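Local structure of beta-1,3-glucosyltransferase (Paecilomyces sp. J18, 5JVV) at residues Arg74-Asp79 with Lys240-Thr245; Ile87-His92 with Glu290-Lys295. The protein is a glucosyltransferase of the beta-sandwich type, a single compact chain in which two curved, largely antiparallel sheets pack face to face. All blocks are in the same frame, centred on the assembly; numbering follows the deposited sequence. Where two conformers were deposited one is given.

Contact 1: Arg74-Asp79 with Lys240-Thr245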
# COMPACT_ATOMS: atom_id res chain seq x y z
N ARG A 74 -5.12 -8.33 -6.33
CA ARG A 74 -4.28 -7.19 -6.64
C ARG A 74 -5.05 -6.38 -7.67
O ARG A 74 -5.26 -6.82 -8.80
CB ARG A 74 -2.91 -7.65 -7.16
CG ARG A 74 -2.09 -6.55 -7.81
CD ARG A 74 -0.63 -6.95 -7.99
NE ARG A 74 0.04 -6.11 -9.00
CZ ARG A 74 1.36 -5.98 -9.12
NH1 ARG A 74 2.17 -6.57 -8.27
NH2 ARG A 74 1.86 -5.21 -10.08
N LEU A 75 -5.50 -5.21 -7.25
CA LEU A 75 -6.32 -4.33 -8.08
C LEU A 75 -5.46 -3.21 -8.65
O LEU A 75 -4.74 -2.56 -7.91
CB LEU A 75 -7.45 -3.73 -7.25
CG LEU A 75 -8.70 -4.60 -7.06
CD1 LEU A 75 -8.37 -5.90 -6.33
CD2 LEU A 75 -9.80 -3.84 -6.32
N GLU A 76 -5.53 -3.02 -9.96
CA GLU A 76 -4.75 -1.99 -10.65
C GLU A 76 -5.72 -1.09 -11.40
O GLU A 76 -6.53 -1.58 -12.18
CB GLU A 76 -3.74 -2.63 -11.61
CG GLU A 76 -2.77 -3.59 -10.92
CD GLU A 76 -1.80 -4.25 -11.87
OE1 GLU A 76 -1.97 -4.11 -13.10
OE2 GLU A 76 -0.87 -4.92 -11.39
N SER A 77 -5.66 0.22 -11.17
CA SER A 77 -6.67 1.10 -11.74
C SER A 77 -6.63 1.08 -13.26
O SER A 77 -5.57 0.97 -13.87
CB SER A 77 -6.52 2.53 -11.22
OG SER A 77 -5.30 3.12 -11.65
N THR A 78 -7.81 1.15 -13.88
CA THR A 78 -7.89 1.20 -15.33
C THR A 78 -7.46 2.57 -15.84
O THR A 78 -6.74 2.67 -16.84
CB THR A 78 -9.29 0.83 -15.83
OG1 THR A 78 -10.28 1.57 -15.11
CG2 THR A 78 -9.52 -0.64 -15.59
N ASP A 79 -7.87 3.62 -15.15
CA ASP A 79 -7.45 4.98 -15.52
C ASP A 79 -6.21 5.36 -14.72
O ASP A 79 -6.06 5.01 -13.55
CB ASP A 79 -8.58 5.98 -15.28
CG ASP A 79 -9.76 5.77 -16.21
OD1 ASP A 79 -9.57 5.19 -17.30
OD2 ASP A 79 -10.89 6.18 -15.85
N LYS A 240 -0.72 3.90 -12.60
CA LYS A 240 -1.88 3.16 -12.12
C LYS A 240 -1.81 3.08 -10.60
O LYS A 240 -0.72 2.89 -10.05
CB LYS A 240 -1.87 1.74 -12.68
CG LYS A 240 -2.10 1.67 -14.18
CD LYS A 240 -2.03 0.23 -14.66
CE LYS A 240 -0.65 -0.37 -14.42
NZ LYS A 240 -0.41 -1.57 -15.28
N LEU A 241 -2.95 3.21 -9.94
CA LEU A 241 -3.05 2.97 -8.50
C LEU A 241 -3.26 1.49 -8.24
O LEU A 241 -4.04 0.83 -8.94
CB LEU A 241 -4.20 3.78 -7.91
CG LEU A 241 -4.10 5.30 -8.05
CD1 LEU A 241 -5.36 6.00 -7.55
CD2 LEU A 241 -2.89 5.79 -7.30
N VAL A 242 -2.59 0.96 -7.22
CA VAL A 242 -2.64 -0.47 -6.93
C VAL A 242 -2.88 -0.73 -5.46
O VAL A 242 -2.25 -0.11 -4.60
CB VAL A 242 -1.31 -1.17 -7.32
CG1 VAL A 242 -1.43 -2.69 -7.13
CG2 VAL A 242 -0.92 -0.85 -8.77
N PHE A 243 -3.82 -1.63 -5.17
CA PHE A 243 -3.99 -2.17 -3.83
C PHE A 243 -3.72 -3.65 -3.94
O PHE A 243 -4.29 -4.32 -4.79
CB PHE A 243 -5.42 -1.99 -3.29
CG PHE A 243 -5.79 -0.59 -2.90
CD1 PHE A 243 -5.57 -0.12 -1.60
CD2 PHE A 243 -6.38 0.27 -3.82
CE1 PHE A 243 -5.93 1.17 -1.24
CE2 PHE A 243 -6.74 1.57 -3.47
CZ PHE A 243 -6.51 2.02 -2.17
N ASP A 244 -2.86 -4.18 -3.07
CA ASP A 244 -2.68 -5.62 -3.06
C ASP A 244 -2.30 -6.10 -1.67
O ASP A 244 -1.97 -5.30 -0.79
CB ASP A 244 -1.64 -6.06 -4.12
CG ASP A 244 -0.21 -5.74 -3.72
OD1 ASP A 244 0.48 -5.04 -4.49
OD2 ASP A 244 0.23 -6.22 -2.65
N THR A 245 -2.39 -7.41 -1.47
CA THR A 245 -1.75 -8.07 -0.34
C THR A 245 -1.07 -9.32 -0.88
O THR A 245 -1.74 -10.20 -1.43
CB THR A 245 -2.75 -8.47 0.75
OG1 THR A 245 -3.47 -7.30 1.18
CG2 THR A 245 -2.03 -9.08 1.96
O HOH W 1 -3.01 -3.07 -15.31
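Arg74 and Asp244 face each other across an antiparallel strand pair, their side chains running alongside one another with Arg74 CB 3.7 Å from Asp244 CB. The guanidinium and carboxylate planes are only 17° from parallel, but Asp244 OD1 lies well out of the guanidinium plane, so no N-H points at it; it receives the indole N-H of Trp105. NE and NH2 of Arg74 turn instead to Glu76, two residues along the same strand. Stretched out from CG to NE, Arg74 passes Val242 CG1 and holds Glu76 OE2 through NE at 2.8 Å and NH2 at 3.0 Å, almost in the guanidinium plane. Glu76 OE1 makes a long salt bridge of 3.7 Å to Lys240 NZ, supplemented by a water bonded to both, so one carboxylate joins two cations. Nearer the sheet, Val242 CG2 lies 3.9 Å from Glu76 CG. Ser77 OG, turned between its backbone N and carbonyl carbon (chi1 66°), accepts the N-H of Leu241 at 2.9 Å, where a regular ladder would use a backbone carbonyl, and itself donates to Asp79 O. Strand 18-20 flanks 70-77 and strand 100-107 flanks 240-247; Phe21 meets Arg74 in a cation-pi contact, while on the other face Phe243 stacks on Phe104.

Contact 2: Ile87-His92 with Glu290-Lys295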
# COMPACT_ATOMS: atom_id res chain seq x y z
N ILE A 87 -6.86 10.93 -2.74
CA ILE A 87 -7.36 10.82 -1.37
C ILE A 87 -7.99 9.46 -1.19
O ILE A 87 -8.97 9.13 -1.85
CB ILE A 87 -8.44 11.88 -1.08
CG1 ILE A 87 -7.93 13.28 -1.45
CG2 ILE A 87 -8.90 11.80 0.38
CD1 ILE A 87 -7.04 13.90 -0.40
N ALA A 88 -7.42 8.65 -0.30
CA ALA A 88 -7.98 7.33 -0.02
C ALA A 88 -8.46 7.26 1.42
O ALA A 88 -7.65 7.38 2.34
CB ALA A 88 -6.96 6.25 -0.29
N ASP A 89 -9.77 7.07 1.61
CA ASP A 89 -10.30 6.86 2.95
C ASP A 89 -10.38 5.36 3.19
O ASP A 89 -11.16 4.66 2.55
CB ASP A 89 -11.67 7.56 3.10
CG ASP A 89 -12.27 7.39 4.48
OD1 ASP A 89 -12.12 6.32 5.08
OD2 ASP A 89 -12.92 8.35 4.97
N ILE A 90 -9.54 4.87 4.10
CA ILE A 90 -9.38 3.44 4.33
C ILE A 90 -9.75 3.12 5.78
O ILE A 90 -9.15 3.67 6.71
CB ILE A 90 -7.91 3.04 4.05
CG1 ILE A 90 -7.54 3.39 2.60
CG2 ILE A 90 -7.69 1.55 4.31
CD1 ILE A 90 -6.05 3.44 2.33
N LYS A 91 -10.74 2.26 5.97
CA LYS A 91 -11.20 1.91 7.30
C LYS A 91 -10.29 0.85 7.94
O LYS A 91 -10.09 0.84 9.16
CB LYS A 91 -12.65 1.41 7.25
CG LYS A 91 -13.20 0.95 8.60
CD LYS A 91 -14.52 0.22 8.46
CE LYS A 91 -15.65 1.13 8.00
NZ LYS A 91 -15.94 2.19 9.00
N HIS A 92 -9.73 -0.03 7.12
CA HIS A 92 -8.97 -1.17 7.61
C HIS A 92 -7.95 -1.53 6.55
O HIS A 92 -8.22 -1.42 5.36
CB HIS A 92 -9.93 -2.35 7.84
CG HIS A 92 -9.37 -3.48 8.65
ND1 HIS A 92 -8.58 -4.47 8.11
CD2 HIS A 92 -9.55 -3.81 9.95
CE1 HIS A 92 -8.27 -5.35 9.05
NE2 HIS A 92 -8.84 -4.97 10.18
N GLU A 290 -10.36 -2.58 3.94
CA GLU A 290 -11.73 -2.10 3.83
C GLU A 290 -11.60 -0.65 3.42
O GLU A 290 -11.13 0.19 4.19
CB GLU A 290 -12.53 -2.24 5.13
CG GLU A 290 -13.98 -1.81 4.92
CD GLU A 290 -14.90 -2.14 6.08
OE1 GLU A 290 -14.49 -2.90 6.99
OE2 GLU A 290 -16.05 -1.64 6.08
N ILE A 291 -12.00 -0.37 2.19
CA ILE A 291 -11.79 0.95 1.62
C ILE A 291 -13.13 1.67 1.52
O ILE A 291 -14.06 1.19 0.87
CB ILE A 291 -11.14 0.84 0.23
CG1 ILE A 291 -9.76 0.18 0.35
CG2 ILE A 291 -11.03 2.21 -0.44
CD1 ILE A 291 -9.28 -0.52 -0.92
N ASN A 292 -13.23 2.82 2.18
CA ASN A 292 -14.45 3.63 2.10
C ASN A 292 -14.59 4.33 0.76
O ASN A 292 -15.64 4.24 0.11
CB ASN A 292 -14.48 4.67 3.22
CG ASN A 292 -14.95 4.10 4.52
OD1 ASN A 292 -15.84 3.24 4.55
ND2 ASN A 292 -14.37 4.56 5.62
N TYR A 293 -13.55 5.04 0.34
CA TYR A 293 -13.59 5.66 -0.98
C TYR A 293 -12.22 6.01 -1.49
O TYR A 293 -11.25 6.08 -0.73
CB TYR A 293 -14.46 6.92 -0.99
CG TYR A 293 -13.98 8.09 -0.15
CD1 TYR A 293 -12.96 8.94 -0.60
CD2 TYR A 293 -14.58 8.38 1.07
CE1 TYR A 293 -12.54 10.03 0.16
CE2 TYR A 293 -14.17 9.47 1.83
CZ TYR A 293 -13.16 10.29 1.38
OH TYR A 293 -12.76 11.37 2.14
N LEU A 294 -12.15 6.23 -2.80
CA LEU A 294 -10.95 6.75 -3.44
C LEU A 294 -11.37 7.93 -4.30
O LEU A 294 -12.21 7.79 -5.20
CB LEU A 294 -10.29 5.66 -4.29
CG LEU A 294 -9.09 6.09 -5.14
CD1 LEU A 294 -8.00 6.67 -4.26
CD2 LEU A 294 -8.56 4.91 -5.94
N LYS A 295 -10.81 9.10 -4.02
CA LYS A 295 -11.12 10.29 -4.80
C LYS A 295 -9.85 10.90 -5.37
O LYS A 295 -8.83 10.99 -4.68
CB LYS A 295 -11.90 11.31 -3.95
CG LYS A 295 -13.28 10.80 -3.57
CD LYS A 295 -14.05 11.70 -2.62
CE LYS A 295 -15.34 11.00 -2.20
NZ LYS A 295 -16.20 11.82 -1.31
O HOH W 2 -12.86 11.03 4.64
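Asp89 meets two consecutive residues of the partner strand, Asn292 and Tyr293, and treats them differently. Its CB sits over one face of the Tyr293 ring, 3.5 Å from the centroid and 17° off the normal, a CH-pi contact; Lys295 CE lies against the opposite face, so the ring is held between two aliphatic carbons. The carboxylate, with CG anti to the backbone N (chi1 -179°), swings toward Asn292, whose ND2 donates to Asp89 OD1 at 2.9 Å. That bond is nearly straight and in the amide plane, but it reaches the oxygen from above the carboxylate plane, the carboxylate and amide planes being 72° apart. OD2 is linked through a water to Tyr293 OH. Farther along, Lys91 and Glu290 extend in the same direction next to one another, their CD atoms 3.4 Å apart, but the charged ends stay separate: Lys91 NZ is 4.8 Å from Glu290 OE2, which bonds Ser52.

The backbone beneath is bulged: Asp89 O accepts from both Asn292 N (2.8 Å) and Tyr293 N (3.3 Å), and Glu290 O likewise from Lys91 N and His92 N. In the next shell, Arg202 forms a salt bridge with Asp89 OD1, Asp212 does so with Lys295, and His92 bonds Glu286 while stacking on Tyr288. Two residues opposite one, first in strand 290-295 and then in 87-92, define two classic beta bulges in one curved sheet of a beta-sandwich, consistent with the jelly-roll fold of the GH16-like family.

How the contacts relate
Contacts 1 and 2 illustrate how two sheets of one fold pack through their inward faces. Each is an antiparallel pair, contact 1 in the mixed sheet and contact 2 in the antiparallel one, with centres about 13 Å apart. The layers meet through apolar side chains: Leu241 CD1 lies 3.7 Å from Leu294 CD2, and the Phe243 ring reaches with CE1 to 3.8 Å from Ile291 CD1 and 4.2 Å from Ile90 CD1. The polar networks of Glu76 and Asp89 lie on the other faces of their sheets. Strands 70-77 and 84-90 are consecutive, whereas their partners come from the last third of the chain, so the pairings interlock along the sequence.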